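Local coordinates for fibronectin type III domain-containing protein (PDB 6P2K) that is a family 74 glycoside hydrolase, probably cleaving the glucan backbone of xyloglucan, this chain being the seven-bladed beta-propeller part of a longer protein, at residues F107-A112 and V169-S174. Sequence-based numbering, arbitrary orientation.
Sequences FKPGNA and VVFDQS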
ATOM      1  N   PHE B 107      32.025 -48.134  34.942  1.00 48.98           N
ATOM      2  CA  PHE B 107      32.835 -48.364  36.129  1.00 53.76           C
ATOM      3  C   PHE B 107      32.120 -49.304  37.094  1.00 55.79           C
ATOM      4  O   PHE B 107      30.895 -49.444  37.074  1.00 55.13           O
ATOM      5  CB  PHE B 107      33.153 -47.043  36.836  1.00 53.23           C
ATOM      6  CG  PHE B 107      33.911 -46.063  35.988  1.00 50.63           C
ATOM      7  CD1 PHE B 107      33.241 -45.176  35.164  1.00 47.38           C
ATOM      8  CD2 PHE B 107      35.293 -46.028  36.019  1.00 52.01           C
ATOM      9  CE1 PHE B 107      33.935 -44.273  34.386  1.00 45.52           C
ATOM     10  CE2 PHE B 107      35.992 -45.126  35.243  1.00 49.97           C
ATOM     11  CZ  PHE B 107      35.311 -44.247  34.426  1.00 45.37           C
ATOM     12  N   LYS B 108      32.905 -49.939  37.951  1.00 57.35           N
ATOM     13  CA  LYS B 108      32.344 -50.838  38.953  1.00 58.99           C
ATOM     14  C   LYS B 108      31.884 -50.035  40.166  1.00 60.03           C
ATOM     15  O   LYS B 108      32.621 -49.165  40.640  1.00 60.85           O
ATOM     16  CB  LYS B 108      33.374 -51.883  39.370  1.00 60.85           C
ATOM     17  CG  LYS B 108      32.908 -52.836  40.457  1.00 65.43           C
ATOM     18  CD  LYS B 108      33.873 -54.005  40.600  1.00 66.63           C
ATOM     19  CE  LYS B 108      33.673 -54.739  41.915  1.00 71.16           C
ATOM     20  NZ  LYS B 108      34.672 -55.834  42.095  1.00 71.04           N
ATOM     21  N   PRO B 109      30.679 -50.280  40.679  1.00 59.07           N
ATOM     22  CA  PRO B 109      30.224 -49.553  41.870  1.00 59.26           C
ATOM     23  C   PRO B 109      31.106 -49.865  43.072  1.00 62.22           C
ATOM     24  O   PRO B 109      31.363 -51.027  43.391  1.00 65.40           O
ATOM     25  CB  PRO B 109      28.791 -50.061  42.070  1.00 61.32           C
ATOM     26  CG  PRO B 109      28.380 -50.583  40.726  1.00 60.14           C
ATOM     27  CD  PRO B 109      29.630 -51.155  40.131  1.00 59.80           C
ATOM     28  N   GLY B 110      31.575 -48.810  43.734  1.00 62.15           N
ATOM     29  CA  GLY B 110      32.440 -48.946  44.883  1.00 65.84           C
ATOM     30  C   GLY B 110      33.919 -49.020  44.571  1.00 66.82           C
ATOM     31  O   GLY B 110      34.736 -48.853  45.485  1.00 68.31           O
ATOM     32  N   ASN B 111      34.291 -49.258  43.312  1.00 66.79           N
ATOM     33  CA  ASN B 111      35.703 -49.373  42.937  1.00 68.63           C
ATOM     34  C   ASN B 111      35.838 -48.871  41.498  1.00 64.77           C
ATOM     35  O   ASN B 111      35.674 -49.633  40.542  1.00 62.66           O
ATOM     36  CB  ASN B 111      36.203 -50.803  43.087  1.00 72.43           C
ATOM     37  CG  ASN B 111      37.630 -50.977  42.605  1.00 74.06           C
ATOM     38  OD1 ASN B 111      38.437 -50.049  42.668  1.00 73.32           O
ATOM     39  ND2 ASN B 111      37.949 -52.172  42.121  1.00 75.47           N
ATOM     40  N   ALA B 112      36.148 -47.580  41.361  1.00 63.35           N
ATOM     41  CA  ALA B 112      36.291 -46.971  40.043  1.00 62.31           C
ATOM     42  C   ALA B 112      37.578 -47.376  39.337  1.00 62.21           C
ATOM     43  O   ALA B 112      37.827 -46.897  38.224  1.00 59.94           O
ATOM     44  CB  ALA B 112      36.218 -45.447  40.158  1.00 62.48           C
ATOM     45  N   VAL B 169      26.671 -51.255  28.615  1.00 45.51           N
ATOM     46  CA  VAL B 169      27.312 -52.075  29.638  1.00 49.18           C
ATOM     47  C   VAL B 169      26.877 -51.516  30.985  1.00 51.34           C
ATOM     48  O   VAL B 169      27.163 -50.355  31.294  1.00 49.99           O
ATOM     49  CB  VAL B 169      28.848 -52.056  29.523  1.00 47.92           C
ATOM     50  CG1 VAL B 169      29.483 -52.694  30.748  1.00 48.76           C
ATOM     51  CG2 VAL B 169      29.306 -52.752  28.249  1.00 48.53           C
ATOM     52  N   VAL B 170      26.182 -52.324  31.785  1.00 52.12           N
ATOM     53  CA  VAL B 170      25.550 -51.840  33.006  1.00 53.90           C
ATOM     54  C   VAL B 170      25.843 -52.796  34.155  1.00 58.65           C
ATOM     55  O   VAL B 170      25.613 -54.006  34.041  1.00 59.69           O
ATOM     56  CB  VAL B 170      24.031 -51.656  32.823  1.00 55.33           C
ATOM     57  CG1 VAL B 170      23.401 -52.922  32.257  1.00 57.10           C
ATOM     58  CG2 VAL B 170      23.377 -51.258  34.139  1.00 55.13           C
ATOM     59  N   PHE B 171      26.340 -52.248  35.262  1.00 58.79           N
ATOM     60  CA  PHE B 171      26.590 -53.009  36.476  1.00 60.49           C
ATOM     61  C   PHE B 171      25.321 -53.128  37.318  1.00 61.22           C
ATOM     62  O   PHE B 171      24.357 -52.375  37.156  1.00 61.93           O
ATOM     63  CB  PHE B 171      27.685 -52.347  37.315  1.00 57.19           C
ATOM     64  CG  PHE B 171      29.075 -52.609  36.822  1.00 55.89           C
ATOM     65  CD1 PHE B 171      29.581 -51.915  35.736  1.00 51.52           C
ATOM     66  CD2 PHE B 171      29.885 -53.538  37.456  1.00 57.96           C
ATOM     67  CE1 PHE B 171      30.867 -52.149  35.285  1.00 51.44           C
ATOM     68  CE2 PHE B 171      31.170 -53.777  37.011  1.00 56.95           C
ATOM     69  CZ  PHE B 171      31.662 -53.082  35.923  1.00 54.47           C
ATOM     70  N   ASP B 172      25.341 -54.093  38.237  1.00 60.56           N
ATOM     71  CA  ASP B 172      24.301 -54.244  39.248  1.00 60.35           C
ATOM     72  C   ASP B 172      24.725 -53.438  40.471  1.00 59.09           C
ATOM     73  O   ASP B 172      25.701 -53.784  41.143  1.00 60.36           O
ATOM     74  CB  ASP B 172      24.092 -55.720  39.587  1.00 66.26           C
ATOM     75  CG  ASP B 172      23.048 -55.944  40.679  1.00 68.58           C
ATOM     76  OD1 ASP B 172      22.509 -54.961  41.231  1.00 67.70           O
ATOM     77  OD2 ASP B 172      22.749 -57.119  40.980  1.00 73.35           O
ATOM     78  N   GLN B 173      23.983 -52.370  40.768  1.00 58.13           N
ATOM     79  CA  GLN B 173      24.338 -51.502  41.885  1.00 61.89           C
ATOM     80  C   GLN B 173      24.294 -52.226  43.224  1.00 65.12           C
ATOM     81  O   GLN B 173      24.948 -51.782  44.174  1.00 65.78           O
ATOM     82  CB  GLN B 173      23.408 -50.287  41.927  1.00 62.64           C
ATOM     83  CG  GLN B 173      23.505 -49.376  40.712  1.00 61.91           C
ATOM     84  CD  GLN B 173      24.852 -48.696  40.598  1.00 60.87           C
ATOM     85  OE1 GLN B 173      25.349 -48.114  41.561  1.00 64.78           O
ATOM     86  NE2 GLN B 173      25.455 -48.769  39.415  1.00 55.01           N
ATOM     87  N   SER B 174      23.546 -53.325  43.324  1.00 68.05           N
ATOM     88  CA  SER B 174      23.383 -54.035  44.587  1.00 73.30           C
ATOM     89  C   SER B 174      24.375 -55.179  44.774  1.00 75.82           C
ATOM     90  O   SER B 174      24.433 -55.752  45.868  1.00 78.42           O
ATOM     91  CB  SER B 174      21.948 -54.563  44.706  1.00 76.26           C
ATOM     92  OG  SER B 174      21.091 -53.577  45.257  1.00 77.87           O
TER
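Phe-171 lays one face of its ring against the backbone at Phe-107 and Lys-108. The CA of Lys-108 sits 3.8 Å from the ring centroid and 15° off the normal, a CH-pi contact. Over the same face comes the carbonyl O of Phe-107, displaced toward the rim and 3.1 Å from Phe-171 CD1. The first torsion accounts for this reach: with CG turned away from its own carbonyl carbon (chi1 -79°), the ring projects from strand 166-171 across to Phe-107 and Lys-108 of strand 102-108. Lys-108 brings its CB to 3.7 Å from Phe-171 CE2, its side chain crossing that of Phe-171 at about a right angle; CG is anti to the backbone N (chi1 178°), and the extended chain carries NZ to a hydrogen bond with Asn-177 OD1. These two strands are the first strands of successive four-stranded antiparallel sheets, neighbouring blades of a seven-bladed beta-propeller, the fold of GH74 enzymes. No hydrogen bond runs directly between 107-112 and 169-174, but the Asn-177 bond ties the two blades. Ile-116 of one blade and Val-179 of the other also touch the side chain of Phe-171. Pro-109 comes up obliquely to the ring, its CD 3.6 Å from Phe-171 CD2. An alanine in place of Phe-171 would probably open a gap between the blades and strip the CH-pi partner from Lys-108. Farther out, the bent chain of Gln-173 brings its amide across the proline, NE2 lying 3.7 Å from Pro-109 CG. Pro-109 and Gly-110 are the second and third residues of a type II beta turn from Lys-108 to Asn-111. On the other segment an Asx turn follows: Ser-174 N donates to Asp-172 OD1 from above the carboxylate plane, at 2.9 Å.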